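Local structure of ancylostoma secreted protein 1 (3NT8) at residues Phe149-Cys162 with Cys175-Trp189. The protein is a secreted two-CAP-domain protein of the human hookworm, probably associated with the transition of infective larvae to parasitism. Numbering follows the deposited sequence.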
loop_
_atom_site.group_PDB
_atom_site.type_symbol
_atom_site.label_atom_id
_atom_site.label_comp_id
_atom_site.label_asym_id
_atom_site.label_seq_id
_atom_site.Cartn_x
_atom_site.Cartn_y
_atom_site.Cartn_z
ATOM N N PHE A 149 6.191 -6.890 -13.908
ATOM C CA PHE A 149 7.302 -6.060 -13.470
ATOM C C PHE A 149 7.050 -5.400 -12.129
ATOM O O PHE A 149 7.968 -5.370 -11.329
ATOM C CB PHE A 149 7.655 -5.014 -14.556
ATOM C CG PHE A 149 8.626 -3.913 -14.095
ATOM C CD1 PHE A 149 9.997 -4.141 -14.091
ATOM C CD2 PHE A 149 8.158 -2.651 -13.684
ATOM C CE1 PHE A 149 10.912 -3.142 -13.678
ATOM C CE2 PHE A 149 9.060 -1.612 -13.273
ATOM C CZ PHE A 149 10.436 -1.860 -13.259
ATOM N N SER A 150 5.823 -4.940 -11.873
ATOM C CA SER A 150 5.408 -4.286 -10.625
ATOM C C SER A 150 5.576 -5.125 -9.364
ATOM O O SER A 150 6.090 -4.608 -8.362
ATOM C CB SER A 150 3.985 -3.711 -10.736
ATOM O OG SER A 150 2.958 -4.686 -10.617
ATOM N N ASN A 151 5.226 -6.420 -9.429
ATOM C CA ASN A 151 5.484 -7.369 -8.348
ATOM C C ASN A 151 6.950 -7.605 -8.094
ATOM O O ASN A 151 7.348 -7.728 -6.955
ATOM C CB ASN A 151 4.766 -8.750 -8.515
ATOM C CG ASN A 151 3.262 -8.596 -8.664
ATOM O OD1 ASN A 151 2.671 -7.831 -7.935
ATOM N ND2 ASN A 151 2.664 -9.269 -9.665
ATOM N N MET A 152 7.751 -7.619 -9.144
ATOM C CA MET A 152 9.195 -7.871 -8.982
ATOM C C MET A 152 9.911 -6.693 -8.322
ATOM O O MET A 152 10.832 -6.904 -7.536
ATOM C CB MET A 152 9.847 -8.208 -10.321
ATOM C CG MET A 152 9.302 -9.445 -10.971
ATOM S SD MET A 152 10.294 -10.091 -12.376
ATOM C CE MET A 152 11.902 -10.379 -11.584
ATOM N N VAL A 153 9.472 -5.474 -8.632
ATOM C CA VAL A 153 10.216 -4.255 -8.344
ATOM C C VAL A 153 9.677 -3.538 -7.122
ATOM O O VAL A 153 10.368 -2.637 -6.577
ATOM C CB VAL A 153 10.280 -3.296 -9.613
ATOM C CG1 VAL A 153 9.077 -2.439 -9.697
ATOM C CG2 VAL A 153 11.462 -2.390 -9.577
ATOM N N TYR A 154 8.469 -3.909 -6.662
ATOM C CA TYR A 154 7.789 -3.109 -5.664
ATOM C C TYR A 154 8.584 -2.894 -4.398
ATOM O O TYR A 154 8.877 -3.825 -3.679
ATOM C CB TYR A 154 6.395 -3.699 -5.340
ATOM C CG TYR A 154 5.530 -2.772 -4.510
ATOM C CD1 TYR A 154 5.155 -1.515 -5.003
ATOM C CD2 TYR A 154 5.103 -3.141 -3.235
ATOM C CE1 TYR A 154 4.351 -0.631 -4.220
ATOM C CE2 TYR A 154 4.315 -2.313 -2.494
ATOM C CZ TYR A 154 3.957 -1.052 -2.973
ATOM O OH TYR A 154 3.167 -0.269 -2.174
ATOM N N SER A 155 8.867 -1.654 -4.080
ATOM C CA SER A 155 9.877 -1.331 -3.064
ATOM C C SER A 155 9.562 -1.814 -1.656
ATOM O O SER A 155 10.499 -2.183 -0.967
ATOM C CB SER A 155 10.172 0.149 -3.111
ATOM O OG SER A 155 9.080 0.936 -2.696
ATOM N N GLU A 156 8.286 -1.857 -1.227
ATOM C CA GLU A 156 7.957 -2.238 0.136
ATOM C C GLU A 156 7.910 -3.729 0.328
ATOM O O GLU A 156 7.822 -4.198 1.460
ATOM C CB GLU A 156 6.582 -1.667 0.596
ATOM C CG GLU A 156 6.455 -0.218 0.494
ATOM C CD GLU A 156 5.166 0.293 1.135
ATOM O OE1 GLU A 156 4.780 1.369 0.665
ATOM O OE2 GLU A 156 4.543 -0.380 2.032
ATOM N N THR A 157 7.929 -4.480 -0.760
ATOM C CA THR A 157 7.995 -5.969 -0.648
ATOM C C THR A 157 9.282 -6.392 0.035
ATOM O O THR A 157 10.334 -5.869 -0.258
ATOM C CB THR A 157 7.896 -6.622 -2.036
ATOM O OG1 THR A 157 6.657 -6.186 -2.615
ATOM C CG2 THR A 157 7.866 -8.120 -1.960
ATOM N N THR A 158 9.183 -7.342 0.945
ATOM C CA THR A 158 10.328 -7.866 1.660
ATOM C C THR A 158 10.456 -9.406 1.529
ATOM O O THR A 158 11.531 -9.965 1.793
ATOM C CB THR A 158 10.179 -7.547 3.164
ATOM O OG1 THR A 158 8.927 -8.074 3.629
ATOM C CG2 THR A 158 10.230 -6.006 3.406
ATOM N N LYS A 159 9.364 -10.097 1.174
ATOM C CA LYS A 159 9.413 -11.580 1.147
ATOM C C LYS A 159 9.062 -12.183 -0.216
ATOM O O LYS A 159 8.171 -11.686 -0.926
ATOM C CB LYS A 159 8.523 -12.191 2.218
ATOM C CG LYS A 159 9.090 -12.167 3.640
ATOM C CD LYS A 159 8.401 -13.146 4.631
ATOM C CE LYS A 159 7.095 -12.660 5.227
ATOM N NZ LYS A 159 7.253 -11.573 6.256
ATOM N N LEU A 160 9.757 -13.269 -0.561
ATOM C CA LEU A 160 9.653 -13.890 -1.876
ATOM C C LEU A 160 9.425 -15.402 -1.729
ATOM O O LEU A 160 10.059 -16.026 -0.874
ATOM C CB LEU A 160 10.954 -13.673 -2.667
ATOM C CG LEU A 160 10.988 -14.340 -4.044
ATOM C CD1 LEU A 160 9.940 -13.761 -4.934
ATOM C CD2 LEU A 160 12.374 -14.312 -4.734
ATOM N N GLY A 161 8.552 -15.982 -2.565
ATOM C CA GLY A 161 8.396 -17.444 -2.617
ATOM C C GLY A 161 8.149 -17.920 -4.034
ATOM O O GLY A 161 7.167 -17.506 -4.668
ATOM N N CYS A 162 9.038 -18.769 -4.549
ATOM C CA CYS A 162 8.851 -19.254 -5.925
ATOM C C CYS A 162 8.957 -20.802 -5.987
ATOM O O CYS A 162 9.613 -21.407 -5.115
ATOM C CB CYS A 162 9.845 -18.620 -6.919
ATOM S SG CYS A 162 10.146 -16.845 -6.914
ATOM N N CYS A 175 5.884 -17.143 -8.864
ATOM C CA CYS A 175 6.477 -16.511 -7.674
ATOM C C CYS A 175 5.345 -15.739 -7.069
ATOM O O CYS A 175 4.507 -15.205 -7.793
ATOM C CB CYS A 175 7.625 -15.519 -8.018
ATOM S SG CYS A 175 9.161 -16.188 -8.634
ATOM N N ILE A 176 5.326 -15.716 -5.730
ATOM C CA ILE A 176 4.385 -14.919 -4.955
ATOM C C ILE A 176 5.156 -13.955 -4.071
ATOM O O ILE A 176 6.322 -14.214 -3.737
ATOM C CB ILE A 176 3.425 -15.779 -4.043
ATOM C CG1 ILE A 176 4.173 -16.872 -3.319
ATOM C CG2 ILE A 176 2.290 -16.381 -4.810
ATOM C CD1 ILE A 176 3.373 -17.410 -2.210
ATOM N N TYR A 177 4.516 -12.847 -3.706
ATOM C CA TYR A 177 5.217 -11.701 -3.086
ATOM C C TYR A 177 4.336 -11.140 -2.014
ATOM O O TYR A 177 3.149 -11.022 -2.231
ATOM C CB TYR A 177 5.456 -10.581 -4.124
ATOM C CG TYR A 177 6.174 -11.028 -5.353
ATOM C CD1 TYR A 177 7.545 -10.754 -5.531
ATOM C CD2 TYR A 177 5.497 -11.639 -6.379
ATOM C CE1 TYR A 177 8.175 -11.126 -6.687
ATOM C CE2 TYR A 177 6.146 -12.001 -7.536
ATOM C CZ TYR A 177 7.479 -11.734 -7.690
ATOM O OH TYR A 177 8.154 -12.134 -8.791
ATOM N N ASN A 178 4.897 -10.778 -0.867
ATOM C CA ASN A 178 4.119 -10.240 0.215
ATOM C C ASN A 178 3.784 -8.729 0.061
ATOM O O ASN A 178 3.478 -8.052 1.062
ATOM C CB ASN A 178 4.816 -10.473 1.564
ATOM C CG ASN A 178 6.105 -9.621 1.734
ATOM O OD1 ASN A 178 6.711 -9.182 0.749
ATOM N ND2 ASN A 178 6.530 -9.413 2.993
ATOM N N GLY A 179 3.869 -8.208 -1.163
ATOM C CA GLY A 179 3.457 -6.834 -1.417
ATOM C C GLY A 179 2.743 -6.804 -2.754
ATOM O O GLY A 179 3.022 -7.640 -3.650
ATOM N N VAL A 180 1.864 -5.815 -2.896
ATOM C CA VAL A 180 1.081 -5.623 -4.097
ATOM C C VAL A 180 1.583 -4.398 -4.927
ATOM O O VAL A 180 1.534 -3.247 -4.459
ATOM C CB VAL A 180 -0.436 -5.511 -3.699
ATOM C CG1 VAL A 180 -1.309 -5.310 -4.930
ATOM C CG2 VAL A 180 -0.849 -6.795 -2.917
ATOM N N GLY A 181 2.047 -4.633 -6.158
ATOM C CA GLY A 181 2.586 -3.541 -6.990
ATOM C C GLY A 181 1.697 -3.098 -8.140
ATOM O O GLY A 181 2.005 -2.117 -8.838
ATOM N N TYR A 182 0.590 -3.811 -8.337
ATOM C CA TYR A 182 -0.354 -3.493 -9.383
ATOM C C TYR A 182 -1.564 -2.589 -8.966
ATOM O O TYR A 182 -2.652 -2.652 -9.573
ATOM C CB TYR A 182 -0.801 -4.782 -10.052
ATOM C CG TYR A 182 -1.244 -5.849 -9.080
ATOM C CD1 TYR A 182 -2.538 -5.812 -8.564
ATOM C CD2 TYR A 182 -0.395 -6.897 -8.687
ATOM C CE1 TYR A 182 -2.974 -6.760 -7.673
ATOM C CE2 TYR A 182 -0.834 -7.892 -7.790
ATOM C CZ TYR A 182 -2.143 -7.803 -7.295
ATOM O OH TYR A 182 -2.678 -8.701 -6.380
ATOM N N ILE A 183 -1.408 -1.733 -7.961
ATOM C CA ILE A 183 -2.533 -0.869 -7.582
ATOM C C ILE A 183 -2.452 0.370 -8.489
ATOM O O ILE A 183 -1.381 0.914 -8.666
ATOM C CB ILE A 183 -2.485 -0.465 -6.103
ATOM C CG1 ILE A 183 -2.501 -1.669 -5.150
ATOM C CG2 ILE A 183 -3.572 0.510 -5.791
ATOM C CD1 ILE A 183 -3.660 -2.601 -5.231
ATOM N N THR A 184 -3.571 0.764 -9.107
ATOM C CA THR A 184 -3.576 1.885 -10.087
ATOM C C THR A 184 -3.099 3.229 -9.471
ATOM O O THR A 184 -3.537 3.613 -8.377
ATOM C CB THR A 184 -4.962 2.077 -10.758
ATOM O OG1 THR A 184 -5.510 0.806 -11.149
ATOM C CG2 THR A 184 -4.855 3.026 -12.006
ATOM N N ASN A 185 -2.148 3.879 -10.165
ATOM C CA ASN A 185 -1.573 5.167 -9.789
ATOM C C ASN A 185 -0.701 5.202 -8.511
ATOM O O ASN A 185 -0.265 6.299 -8.085
ATOM C CB ASN A 185 -2.680 6.258 -9.739
ATOM C CG ASN A 185 -3.281 6.547 -11.141
ATOM O OD1 ASN A 185 -4.487 6.538 -11.312
ATOM N ND2 ASN A 185 -2.426 6.769 -12.132
ATOM N N GLN A 186 -0.505 4.033 -7.875
ATOM C CA GLN A 186 0.421 3.906 -6.713
ATOM C C GLN A 186 1.847 3.744 -7.253
ATOM O O GLN A 186 2.047 3.011 -8.218
ATOM C CB GLN A 186 0.070 2.680 -5.872
ATOM C CG GLN A 186 1.134 2.249 -4.817
ATOM C CD GLN A 186 0.741 0.969 -4.080
ATOM O OE1 GLN A 186 0.855 -0.135 -4.652
ATOM N NE2 GLN A 186 0.261 1.097 -2.833
ATOM N N PRO A 187 2.822 4.470 -6.678
ATOM C CA PRO A 187 4.197 4.376 -7.143
ATOM C C PRO A 187 4.805 3.032 -6.801
ATOM O O PRO A 187 4.667 2.531 -5.672
ATOM C CB PRO A 187 4.917 5.506 -6.426
ATOM C CG PRO A 187 3.958 5.934 -5.294
ATOM C CD PRO A 187 2.601 5.647 -5.821
ATOM N N MET A 188 5.438 2.436 -7.804
ATOM C CA MET A 188 6.120 1.149 -7.606
ATOM C C MET A 188 7.280 1.361 -6.633
ATOM O O MET A 188 7.563 0.484 -5.819
ATOM C CB MET A 188 6.571 0.573 -8.933
ATOM C CG MET A 188 5.394 0.065 -9.720
ATOM S SD MET A 188 5.718 -0.592 -11.332
ATOM C CE MET A 188 6.148 0.926 -12.207
ATOM N N TRP A 189 7.876 2.565 -6.680
ATOM C CA TRP A 189 8.945 2.961 -5.747
ATOM C C TRP A 189 9.018 4.495 -5.737
ATOM O O TRP A 189 8.538 5.202 -6.673
ATOM C CB TRP A 189 10.344 2.316 -6.142
ATOM C CG TRP A 189 10.906 2.862 -7.464
ATOM C CD1 TRP A 189 11.722 3.978 -7.636
ATOM C CD2 TRP A 189 10.715 2.319 -8.784
ATOM N NE1 TRP A 189 12.059 4.134 -8.966
ATOM C CE2 TRP A 189 11.457 3.130 -9.691
ATOM C CE3 TRP A 189 10.017 1.216 -9.286
ATOM C CZ2 TRP A 189 11.452 2.903 -11.067
ATOM C CZ3 TRP A 189 10.054 0.972 -10.654
ATOM C CH2 TRP A 189 10.740 1.835 -11.534
HETATM O O HOH W 1 5.680 -7.007 -4.970
#
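Asn178 reaches from just past the end of strand 170-177 to Thr158 and Lys159 with both halves of its amide. ND2 donates to Thr158 OG1 at 2.8 Å, and the hydroxyl lies 4° out of the amide plane, so the bond is nearly coplanar. OD1 takes two backbone donors: Thr158 N approaches in the carbonyl plane on a lone pair, whereas Lys159 N, 2.8 Å from OD1, stands above that plane. A chi1 of 70°, setting CG between backbone N and carbonyl carbon, turns the amide toward Thr158 and Lys159, and the three bonds fix its rotation.

Beyond it, Gly161 and Ile176 form an antiparallel hydrogen-bonded pair; the next, non-hydrogen-bonded pair, Cys162 with Cys175, is joined by a disulfide (SG to SG 2.1 Å). This is the 159-167/170-177 hairpin of the first CAP domain, in which Tyr177 of the sheet packs against helix 147-153. Asn151 CB lies over that ring's face, 3.9 Å from its centroid, and Asn151 O also sits above the ring, while Leu160 CD1 approaches obliquely. The phenol OH is hydrogen-bonded to His44 of helix 34-52.

One water joins the two segments: it donates to Asn151 O and Gly179 O and is hydrogen-bonded to Thr157 OG1, linking helix 147-153, the type I turn Tyr154-Thr157 and the loop after strand 170-177.

A chi1 of -169° swings the Tyr154 ring away from its own backbone N and lays it against the backbone of Val180 and Gly181; Val180 O stands 3.5 Å above the plane of the Tyr154 ring, over its centre. Ser155 N meets Met188 O at 3.0 Å, nearly straight. Nearby, Met188 SD makes an oblique Met-aromatic contact with Phe149, whose CE2 meets the Trp189 ring edge at CZ3, 3.8 Å away.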